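Local coordinates for putative molybdenum cofactor biosynthesis protein D2 (MoaD2) / thiamine S (Mycobacterium smegmatis, PDB 6JC0) that probably serves as the small, ubiquitin-like sulfur-carrier subunit of molybdopterin synthase in molybdenum cofactor biosynthesis, at residues V7-A17 and L73-P83; A16-E26 and L43-V53. One frame throughout, in Å; residues are numbered along the deposited sequence.

Contact 1: V7-A17 and L73-P83; sequences VRVTVRYFAAA and LVTPQTVDVLP
The guanidinium of R12 meets the D80 carboxylate at its edge and has the tip of the F14 ring, CZ, 4.3 Å above the centre of one face. The F14 ring in turn takes the carbonyl O of V81 at its edge, in plane, and CE1 of the same ring comes within 3.9 Å of D80 CG. On the other side of the sheet the Y13 ring has V11 CG1 over one face, offset toward the rim, while V81 lies alongside it. These groups sit on strands 7-13 and 77-82, the first and last of the chain, paired in parallel as in the central strands of the ubiquitin-like beta-grasp fold. The backbone ladder is regular between T10 and V81, with V79 N to T10 O at 2.7 Å, and frays at both ends, where Q77 N to R8 O and F14 N to V81 O are weak. V9, V11, Y13, V79 and V81 point to one face, where L43 of helix 36-44 packs on V11 and Y13, and L39 on V79. V9 CG1 meets V79 CG2 at 3.7 Å, and A17 CB reaches V81 CG1 from the start of helix 16-21. P83 closes that end, its CG 3.2 Å from F14 O. R12, T78 and D80 occupy the opposite face. The R12 chain bends at chi3 (-63°), swinging the guanidinium side-on to D80; E63 is a second acid for NH2, and D80 OD2 also bonds to another protein chain, so the pair lies close to a protein interface. R12 NE reaches D80 OD1 at 2.7 Å on the syn side, 28° out of the carboxylate plane, and R12 NH2 meets the syn lone pair of D80 OD2 at 2.6 Å.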
loop_
_atom_site.group_PDB
_atom_site.type_symbol
_atom_site.label_atom_id
_atom_site.label_comp_id
_atom_site.label_asym_id
_atom_site.label_seq_id
_atom_site.Cartn_x
_atom_site.Cartn_y
_atom_site.Cartn_z
ATOM N N VAL B 7 -41.592 18.218 -26.805
ATOM C CA VAL B 7 -41.359 17.020 -26.024
ATOM C C VAL B 7 -40.923 17.418 -24.614
ATOM O O VAL B 7 -40.203 18.400 -24.437
ATOM C CB VAL B 7 -40.304 16.119 -26.700
ATOM C CG1 VAL B 7 -38.952 16.817 -26.782
ATOM C CG2 VAL B 7 -40.183 14.832 -25.969
ATOM N N ARG B 8 -41.378 16.679 -23.609
ATOM C CA ARG B 8 -41.069 17.049 -22.233
ATOM C C ARG B 8 -39.829 16.335 -21.710
ATOM O O ARG B 8 -39.747 15.107 -21.720
ATOM C CB ARG B 8 -42.260 16.769 -21.317
ATOM C CG ARG B 8 -42.027 17.214 -19.884
ATOM C CD ARG B 8 -43.323 17.312 -19.101
ATOM N NE ARG B 8 -44.143 18.441 -19.535
ATOM C CZ ARG B 8 -43.989 19.687 -19.097
ATOM N NH1 ARG B 8 -43.039 19.969 -18.214
ATOM N NH2 ARG B 8 -44.781 20.652 -19.543
ATOM N N VAL B 9 -38.865 17.122 -21.251
ATOM C CA VAL B 9 -37.601 16.592 -20.758
ATOM C C VAL B 9 -37.419 16.906 -19.279
ATOM O O VAL B 9 -37.608 18.042 -18.848
ATOM C CB VAL B 9 -36.403 17.168 -21.554
ATOM C CG1 VAL B 9 -35.095 16.969 -20.796
ATOM C CG2 VAL B 9 -36.328 16.539 -22.937
ATOM N N THR B 10 -37.064 15.889 -18.503
ATOM C CA THR B 10 -36.691 16.093 -17.114
ATOM C C THR B 10 -35.184 16.314 -17.029
ATOM O O THR B 10 -34.400 15.539 -17.577
ATOM C CB THR B 10 -37.103 14.897 -16.231
ATOM O OG1 THR B 10 -38.513 14.677 -16.354
ATOM C CG2 THR B 10 -36.766 15.159 -14.767
ATOM N N VAL B 11 -34.781 17.391 -16.365
ATOM C CA VAL B 11 -33.366 17.674 -16.184
ATOM C C VAL B 11 -32.982 17.484 -14.725
ATOM O O VAL B 11 -33.604 18.063 -13.839
ATOM C CB VAL B 11 -33.000 19.111 -16.623
ATOM C CG1 VAL B 11 -31.517 19.387 -16.364
ATOM C CG2 VAL B 11 -33.333 19.323 -18.092
ATOM N N ARG B 12 -31.966 16.665 -14.479
ATOM C CA ARG B 12 -31.436 16.498 -13.132
ATOM C C ARG B 12 -30.053 17.127 -13.041
ATOM O O ARG B 12 -29.144 16.755 -13.787
ATOM C CB ARG B 12 -31.374 15.013 -12.744
ATOM C CG ARG B 12 -32.727 14.312 -12.745
ATOM C CD ARG B 12 -32.662 12.940 -12.075
ATOM N NE ARG B 12 -31.781 12.019 -12.789
ATOM C CZ ARG B 12 -31.470 10.796 -12.366
ATOM N NH1 ARG B 12 -31.966 10.338 -11.224
ATOM N NH2 ARG B 12 -30.656 10.032 -13.083
ATOM N N TYR B 13 -29.906 18.092 -12.137
ATOM C CA TYR B 13 -28.626 18.756 -11.913
ATOM C C TYR B 13 -27.863 18.089 -10.774
ATOM O O TYR B 13 -28.456 17.694 -9.770
ATOM C CB TYR B 13 -28.829 20.241 -11.587
ATOM C CG TYR B 13 -29.510 21.039 -12.674
ATOM C CD1 TYR B 13 -28.784 21.553 -13.740
ATOM C CD2 TYR B 13 -30.878 21.287 -12.629
ATOM C CE1 TYR B 13 -29.402 22.289 -14.736
ATOM C CE2 TYR B 13 -31.503 22.017 -13.621
ATOM C CZ TYR B 13 -30.760 22.517 -14.671
ATOM O OH TYR B 13 -31.374 23.244 -15.665
ATOM N N PHE B 14 -26.547 17.984 -10.916
ATOM C CA PHE B 14 -25.732 17.387 -9.864
ATOM C C PHE B 14 -24.596 18.295 -9.415
ATOM O O PHE B 14 -24.043 19.066 -10.209
ATOM C CB PHE B 14 -25.180 16.038 -10.326
ATOM C CG PHE B 14 -26.224 14.977 -10.424
ATOM C CD1 PHE B 14 -26.935 14.798 -11.599
ATOM C CD2 PHE B 14 -26.533 14.191 -9.327
ATOM C CE1 PHE B 14 -27.915 13.836 -11.686
ATOM C CE2 PHE B 14 -27.514 13.226 -9.408
ATOM C CZ PHE B 14 -28.205 13.048 -10.588
ATOM N N ALA B 15 -24.278 18.196 -8.127
ATOM C CA ALA B 15 -23.163 18.907 -7.501
ATOM C C ALA B 15 -23.129 20.385 -7.865
ATOM O O ALA B 15 -24.076 21.119 -7.585
ATOM C CB ALA B 15 -21.850 18.241 -7.869
ATOM N N ALA B 16 -22.040 20.809 -8.501
ATOM C CA ALA B 16 -21.857 22.213 -8.859
ATOM C C ALA B 16 -22.981 22.741 -9.752
ATOM O O ALA B 16 -23.353 23.906 -9.651
ATOM C CB ALA B 16 -20.511 22.414 -9.540
ATOM N N ALA B 17 -23.514 21.892 -10.625
ATOM C CA ALA B 17 -24.609 22.304 -11.500
ATOM C C ALA B 17 -25.865 22.607 -10.687
ATOM O O ALA B 17 -26.502 23.650 -10.872
ATOM C CB ALA B 17 -24.890 21.230 -12.549
ATOM N N LEU B 73 -33.227 15.344 -29.332
ATOM C CA LEU B 73 -34.174 14.903 -28.316
ATOM C C LEU B 73 -35.570 14.798 -28.932
ATOM O O LEU B 73 -36.212 15.809 -29.190
ATOM C CB LEU B 73 -34.164 15.869 -27.128
ATOM C CG LEU B 73 -32.804 15.990 -26.428
ATOM C CD1 LEU B 73 -32.721 17.238 -25.555
ATOM C CD2 LEU B 73 -32.525 14.740 -25.593
ATOM N N VAL B 74 -36.033 13.575 -29.182
ATOM C CA VAL B 74 -37.279 13.377 -29.928
ATOM C C VAL B 74 -38.314 12.575 -29.153
ATOM O O VAL B 74 -39.370 12.227 -29.682
ATOM C CB VAL B 74 -37.019 12.670 -31.266
ATOM C CG1 VAL B 74 -36.184 13.557 -32.174
ATOM C CG2 VAL B 74 -36.335 11.331 -31.037
ATOM N N THR B 75 -38.005 12.296 -27.894
ATOM C CA THR B 75 -38.858 11.479 -27.049
ATOM C C THR B 75 -38.674 11.941 -25.613
ATOM O O THR B 75 -37.579 12.367 -25.251
ATOM C CB THR B 75 -38.520 9.970 -27.200
ATOM O OG1 THR B 75 -39.175 9.216 -26.174
ATOM C CG2 THR B 75 -37.018 9.742 -27.115
ATOM N N PRO B 76 -39.751 11.905 -24.805
ATOM C CA PRO B 76 -39.659 12.299 -23.394
ATOM C C PRO B 76 -38.508 11.578 -22.708
ATOM O O PRO B 76 -38.344 10.372 -22.895
ATOM C CB PRO B 76 -41.011 11.876 -22.823
ATOM C CG PRO B 76 -41.936 11.986 -23.993
ATOM C CD PRO B 76 -41.130 11.546 -25.184
ATOM N N GLN B 77 -37.720 12.315 -21.936
ATOM C CA GLN B 77 -36.399 11.851 -21.529
ATOM C C GLN B 77 -35.930 12.487 -20.238
ATOM O O GLN B 77 -36.375 13.573 -19.878
ATOM C CB GLN B 77 -35.384 12.182 -22.617
ATOM C CG GLN B 77 -34.828 11.018 -23.371
ATOM C CD GLN B 77 -33.944 11.485 -24.501
ATOM O OE1 GLN B 77 -32.726 11.555 -24.361
ATOM N NE2 GLN B 77 -34.557 11.824 -25.628
ATOM N N THR B 78 -34.998 11.822 -19.564
ATOM C CA THR B 78 -34.303 12.428 -18.441
ATOM C C THR B 78 -32.882 12.778 -18.860
ATOM O O THR B 78 -32.133 11.916 -19.320
ATOM C CB THR B 78 -34.273 11.500 -17.220
ATOM O OG1 THR B 78 -35.615 11.222 -16.805
ATOM C CG2 THR B 78 -33.521 12.154 -16.072
ATOM N N VAL B 79 -32.521 14.048 -18.726
ATOM C CA VAL B 79 -31.164 14.486 -19.023
ATOM C C VAL B 79 -30.431 14.830 -17.725
ATOM O O VAL B 79 -30.860 15.712 -16.975
ATOM C CB VAL B 79 -31.148 15.710 -19.965
ATOM C CG1 VAL B 79 -29.720 16.187 -20.197
ATOM C CG2 VAL B 79 -31.817 15.380 -21.291
ATOM N N ASP B 80 -29.335 14.128 -17.457
ATOM C CA ASP B 80 -28.527 14.402 -16.267
ATOM C C ASP B 80 -27.353 15.327 -16.585
ATOM O O ASP B 80 -26.648 15.130 -17.575
ATOM C CB ASP B 80 -28.001 13.100 -15.650
ATOM C CG ASP B 80 -29.097 12.260 -15.015
ATOM O OD1 ASP B 80 -30.248 12.730 -14.942
ATOM O OD2 ASP B 80 -28.804 11.130 -14.575
ATOM N N VAL B 81 -27.139 16.324 -15.731
ATOM C CA VAL B 81 -26.037 17.264 -15.890
ATOM C C VAL B 81 -24.908 16.954 -14.905
ATOM O O VAL B 81 -25.055 17.148 -13.693
ATOM C CB VAL B 81 -26.505 18.722 -15.680
ATOM C CG1 VAL B 81 -25.345 19.678 -15.881
ATOM C CG2 VAL B 81 -27.644 19.052 -16.629
ATOM N N LEU B 82 -23.776 16.491 -15.435
ATOM C CA LEU B 82 -22.679 15.982 -14.613
ATOM C C LEU B 82 -21.422 16.844 -14.702
ATOM O O LEU B 82 -20.764 16.882 -15.742
ATOM C CB LEU B 82 -22.329 14.542 -15.024
ATOM C CG LEU B 82 -23.117 13.362 -14.443
ATOM C CD1 LEU B 82 -24.575 13.403 -14.849
ATOM C CD2 LEU B 82 -22.487 12.037 -14.863
ATOM N N PRO B 83 -21.070 17.531 -13.604
ATOM C CA PRO B 83 -19.809 18.279 -13.560
ATOM C C PRO B 83 -18.616 17.334 -13.616
ATOM O O PRO B 83 -18.799 16.126 -13.437
ATOM C CB PRO B 83 -19.872 19.007 -12.207
ATOM C CG PRO B 83 -21.324 19.021 -11.846
ATOM C CD PRO B 83 -21.862 17.722 -12.381
#

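Contact 2: A16-E26 and L43-V53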
loop_
_atom_site.group_PDB
_atom_site.type_symbol
_atom_site.label_atom_id
_atom_site.label_comp_id
_atom_site.label_asym_id
_atom_site.label_seq_id
_atom_site.Cartn_x
_atom_site.Cartn_y
_atom_site.Cartn_z
ATOM N N ALA B 16 -22.040 20.809 -8.501
ATOM C CA ALA B 16 -21.857 22.213 -8.859
ATOM C C ALA B 16 -22.981 22.741 -9.752
ATOM O O ALA B 16 -23.353 23.906 -9.651
ATOM C CB ALA B 16 -20.511 22.414 -9.540
ATOM N N ALA B 17 -23.514 21.892 -10.625
ATOM C CA ALA B 17 -24.609 22.304 -11.500
ATOM C C ALA B 17 -25.865 22.607 -10.687
ATOM O O ALA B 17 -26.502 23.650 -10.872
ATOM C CB ALA B 17 -24.890 21.230 -12.549
ATOM N N ALA B 18 -26.211 21.696 -9.781
ATOM C CA ALA B 18 -27.342 21.897 -8.880
ATOM C C ALA B 18 -27.156 23.154 -8.049
ATOM O O ALA B 18 -28.104 23.908 -7.827
ATOM C CB ALA B 18 -27.529 20.683 -7.970
ATOM N N ALA B 19 -25.927 23.374 -7.589
ATOM C CA ALA B 19 -25.621 24.532 -6.765
ATOM C C ALA B 19 -25.840 25.824 -7.545
ATOM O O ALA B 19 -26.416 26.776 -7.031
ATOM C CB ALA B 19 -24.189 24.454 -6.249
ATOM N N ALA B 20 -25.390 25.845 -8.793
ATOM C CA ALA B 20 -25.503 27.043 -9.617
ATOM C C ALA B 20 -26.938 27.273 -10.090
ATOM O O ALA B 20 -27.388 28.415 -10.203
ATOM C CB ALA B 20 -24.557 26.952 -10.807
ATOM N N ALA B 21 -27.654 26.186 -10.363
ATOM C CA ALA B 21 -29.032 26.278 -10.838
ATOM C C ALA B 21 -29.996 26.630 -9.710
ATOM O O ALA B 21 -31.081 27.158 -9.953
ATOM C CB ALA B 21 -29.458 24.972 -11.501
ATOM N N GLY B 22 -29.602 26.324 -8.478
ATOM C CA GLY B 22 -30.451 26.582 -7.328
ATOM C C GLY B 22 -31.484 25.493 -7.113
ATOM O O GLY B 22 -32.197 25.490 -6.111
ATOM N N ILE B 23 -31.562 24.561 -8.058
ATOM C CA ILE B 23 -32.503 23.451 -7.966
ATOM C C ILE B 23 -31.823 22.137 -8.318
ATOM O O ILE B 23 -30.754 22.125 -8.928
ATOM C CB ILE B 23 -33.716 23.646 -8.897
ATOM C CG1 ILE B 23 -33.253 23.838 -10.344
ATOM C CG2 ILE B 23 -34.564 24.828 -8.439
ATOM C CD1 ILE B 23 -34.388 23.953 -11.344
ATOM N N GLU B 24 -32.452 21.032 -7.935
ATOM C CA GLU B 24 -31.909 19.711 -8.218
ATOM C C GLU B 24 -32.488 19.149 -9.507
ATOM O O GLU B 24 -31.860 18.334 -10.182
ATOM C CB GLU B 24 -32.188 18.760 -7.056
ATOM C CG GLU B 24 -31.607 19.232 -5.737
ATOM C CD GLU B 24 -31.968 18.320 -4.586
ATOM O OE1 GLU B 24 -31.602 17.124 -4.633
ATOM O OE2 GLU B 24 -32.622 18.800 -3.635
ATOM N N THR B 25 -33.690 19.595 -9.845
ATOM C CA THR B 25 -34.379 19.087 -11.017
ATOM C C THR B 25 -35.390 20.098 -11.548
ATOM O O THR B 25 -35.841 20.983 -10.824
ATOM C CB THR B 25 -35.108 17.760 -10.709
ATOM O OG1 THR B 25 -35.499 17.128 -11.935
ATOM C CG2 THR B 25 -36.343 18.007 -9.848
ATOM N N GLU B 26 -35.723 19.971 -12.827
ATOM C CA GLU B 26 -36.835 20.712 -13.403
ATOM C C GLU B 26 -37.366 19.946 -14.600
ATOM O O GLU B 26 -36.664 19.107 -15.170
ATOM C CB GLU B 26 -36.420 22.128 -13.814
ATOM C CG GLU B 26 -35.344 22.190 -14.888
ATOM C CD GLU B 26 -35.038 23.611 -15.329
ATOM O OE1 GLU B 26 -35.970 24.322 -15.758
ATOM O OE2 GLU B 26 -33.861 24.019 -15.247
ATOM N N LEU B 43 -30.737 25.905 -20.995
ATOM C CA LEU B 43 -30.526 25.737 -19.559
ATOM C C LEU B 43 -29.615 26.830 -18.997
ATOM O O LEU B 43 -29.813 27.309 -17.877
ATOM C CB LEU B 43 -29.922 24.364 -19.257
ATOM C CG LEU B 43 -30.735 23.111 -19.582
ATOM C CD1 LEU B 43 -29.981 21.873 -19.103
ATOM C CD2 LEU B 43 -32.126 23.184 -18.962
ATOM N N GLY B 44 -28.613 27.215 -19.779
ATOM C CA GLY B 44 -27.621 28.172 -19.327
ATOM C C GLY B 44 -28.140 29.595 -19.276
ATOM O O GLY B 44 -27.558 30.454 -18.615
ATOM N N ALA B 45 -29.246 29.846 -19.970
ATOM C CA ALA B 45 -29.835 31.176 -20.008
ATOM C C ALA B 45 -30.387 31.577 -18.636
ATOM O O ALA B 45 -30.672 32.749 -18.391
ATOM C CB ALA B 45 -30.924 31.238 -21.065
ATOM N N ARG B 46 -30.531 30.595 -17.748
ATOM C CA ARG B 46 -30.997 30.832 -16.382
ATOM C C ARG B 46 -30.153 31.894 -15.674
ATOM O O ARG B 46 -30.656 32.946 -15.283
ATOM C CB ARG B 46 -30.983 29.524 -15.584
ATOM C CG ARG B 46 -31.377 29.671 -14.118
ATOM C CD ARG B 46 -31.453 28.316 -13.420
ATOM N NE ARG B 46 -32.489 27.466 -14.002
ATOM C CZ ARG B 46 -33.740 27.399 -13.556
ATOM N NH1 ARG B 46 -34.115 28.129 -12.516
ATOM N NH2 ARG B 46 -34.616 26.600 -14.151
ATOM N N ASN B 47 -28.866 31.609 -15.514
ATOM C CA ASN B 47 -27.933 32.561 -14.930
ATOM C C ASN B 47 -26.521 32.276 -15.428
ATOM O O ASN B 47 -26.209 31.144 -15.798
ATOM C CB ASN B 47 -27.993 32.519 -13.394
ATOM C CG ASN B 47 -27.574 31.173 -12.820
ATOM O OD1 ASN B 47 -26.392 30.856 -12.761
ATOM N ND2 ASN B 47 -28.547 30.383 -12.383
ATOM N N PRO B 48 -25.669 33.309 -15.465
ATOM C CA PRO B 48 -24.284 33.161 -15.921
ATOM C C PRO B 48 -23.488 32.106 -15.157
ATOM O O PRO B 48 -22.594 31.493 -15.738
ATOM C CB PRO B 48 -23.694 34.550 -15.680
ATOM C CG PRO B 48 -24.857 35.463 -15.826
ATOM C CD PRO B 48 -26.021 34.722 -15.237
ATOM N N GLU B 49 -23.802 31.903 -13.880
ATOM C CA GLU B 49 -23.068 30.946 -13.058
ATOM C C GLU B 49 -23.319 29.519 -13.537
ATOM O O GLU B 49 -22.381 28.739 -13.701
ATOM C CB GLU B 49 -23.451 31.079 -11.582
ATOM C CG GLU B 49 -23.311 32.484 -11.013
ATOM C CD GLU B 49 -24.555 33.333 -11.222
ATOM O OE1 GLU B 49 -24.876 33.652 -12.388
ATOM O OE2 GLU B 49 -25.213 33.678 -10.219
ATOM N N LEU B 50 -24.584 29.181 -13.760
ATOM C CA LEU B 50 -24.927 27.868 -14.293
ATOM C C LEU B 50 -24.313 27.697 -15.676
ATOM O O LEU B 50 -23.704 26.668 -15.969
ATOM C CB LEU B 50 -26.443 27.672 -14.355
ATOM C CG LEU B 50 -26.895 26.345 -14.971
ATOM C CD1 LEU B 50 -26.272 25.166 -14.229
ATOM C CD2 LEU B 50 -28.414 26.234 -14.999
ATOM N N ALA B 51 -24.468 28.721 -16.512
ATOM C CA ALA B 51 -23.906 28.714 -17.859
ATOM C C ALA B 51 -22.413 28.405 -17.814
ATOM O O ALA B 51 -21.898 27.654 -18.644
ATOM C CB ALA B 51 -24.154 30.048 -18.547
ATOM N N ARG B 52 -21.737 28.982 -16.824
ATOM C CA ARG B 52 -20.309 28.774 -16.613
ATOM C C ARG B 52 -20.000 27.321 -16.239
ATOM O O ARG B 52 -19.109 26.698 -16.815
ATOM C CB ARG B 52 -19.802 29.723 -15.522
ATOM C CG ARG B 52 -18.376 30.212 -15.716
ATOM C CD ARG B 52 -17.968 31.219 -14.639
ATOM N NE ARG B 52 -18.850 32.386 -14.598
ATOM C CZ ARG B 52 -19.661 32.677 -13.583
ATOM N NH1 ARG B 52 -19.699 31.891 -12.515
ATOM N NH2 ARG B 52 -20.429 33.758 -13.634
ATOM N N VAL B 53 -20.744 26.786 -15.275
ATOM C CA VAL B 53 -20.554 25.408 -14.831
ATOM C C VAL B 53 -20.840 24.410 -15.953
ATOM O O VAL B 53 -20.141 23.402 -16.087
ATOM C CB VAL B 53 -21.447 25.087 -13.611
ATOM C CG1 VAL B 53 -21.534 23.577 -13.367
ATOM C CG2 VAL B 53 -20.922 25.800 -12.371
HETATM O O HOH W 1 -31.614 26.128 -16.365
#
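R46 reaches from the loop between helices 36-44 and 48-54 across the end of helix 16-21 to E26. Its CB leads to a CG anti to the backbone N (chi1 177°), and the chain runs on to CD, which lies 3.7 Å from A21 O, just where that helix ends. There the chain bends. NE donates to a water that also gives hydrogen bonds to L43 O and, more distantly, to E26 OE2. The CD1 methyl of I23 lies 3.8 Å above one face of the guanidinium, toward its rim. R46 NH2, at the tip, forms a salt bridge with E26 OE2 at 2.9 Å; the bond is bent (135°) and weak. The carboxylate and guanidinium planes stand 74° apart, with E26 OE1 in plane at the guanidinium edge, so both oxygens face NH2. Y13 is a second partner of E26.

Next to this polar bridge, helices 16-21 and 48-53 pack almost antiparallel, their axes 8.3 Å apart. Alanines on the first helix allow such closeness: A20 CB rests 3.6 Å from L50 CA, A21 CB touches the L50 methyls, and V53 CG1 lies against the backbone of A17. This is plain helix packing at one end of the beta-grasp domain. N47, the N-cap of the second helix, joins the two helix ends. N47 OD1 accepts from L50 N at 2.7 Å, while N47 ND2 donates to A20 O at 3.2 Å, so one amide caps one helix and binds a carbonyl in the last turn of the other. With both ends of the amide engaged, its flip state is well defined. The small alanine side chains are consistent with the close helix spacing, whereas the charged bridge, backed by water and a weak direct bond, is probably the more adaptable portion.

Overall arrangement
Contact 2 is nested inside the loop closed by contact 1, and their centres lie 12 Å apart. Both use A16 and A17, the first residues of helix 16-21, which follows strand 6-13 after a short turn at F14 and A15. Y13 makes a second junction: Y13 OH is 2.6 Å from E26 OE2, and Y13 N is 2.8 Å from E24 O, just before strand 25-31, the neighbour of strand 6-13 in the sheet. The centre of contact 1 is about 4 Å from the centre of the chain, that of contact 2 about 9 Å. Another protein's chain packs on F14, A15, A16 and L82 of contact 1 and on A19 of contact 2, consistent with a carrier bound to its partner enzyme subunit.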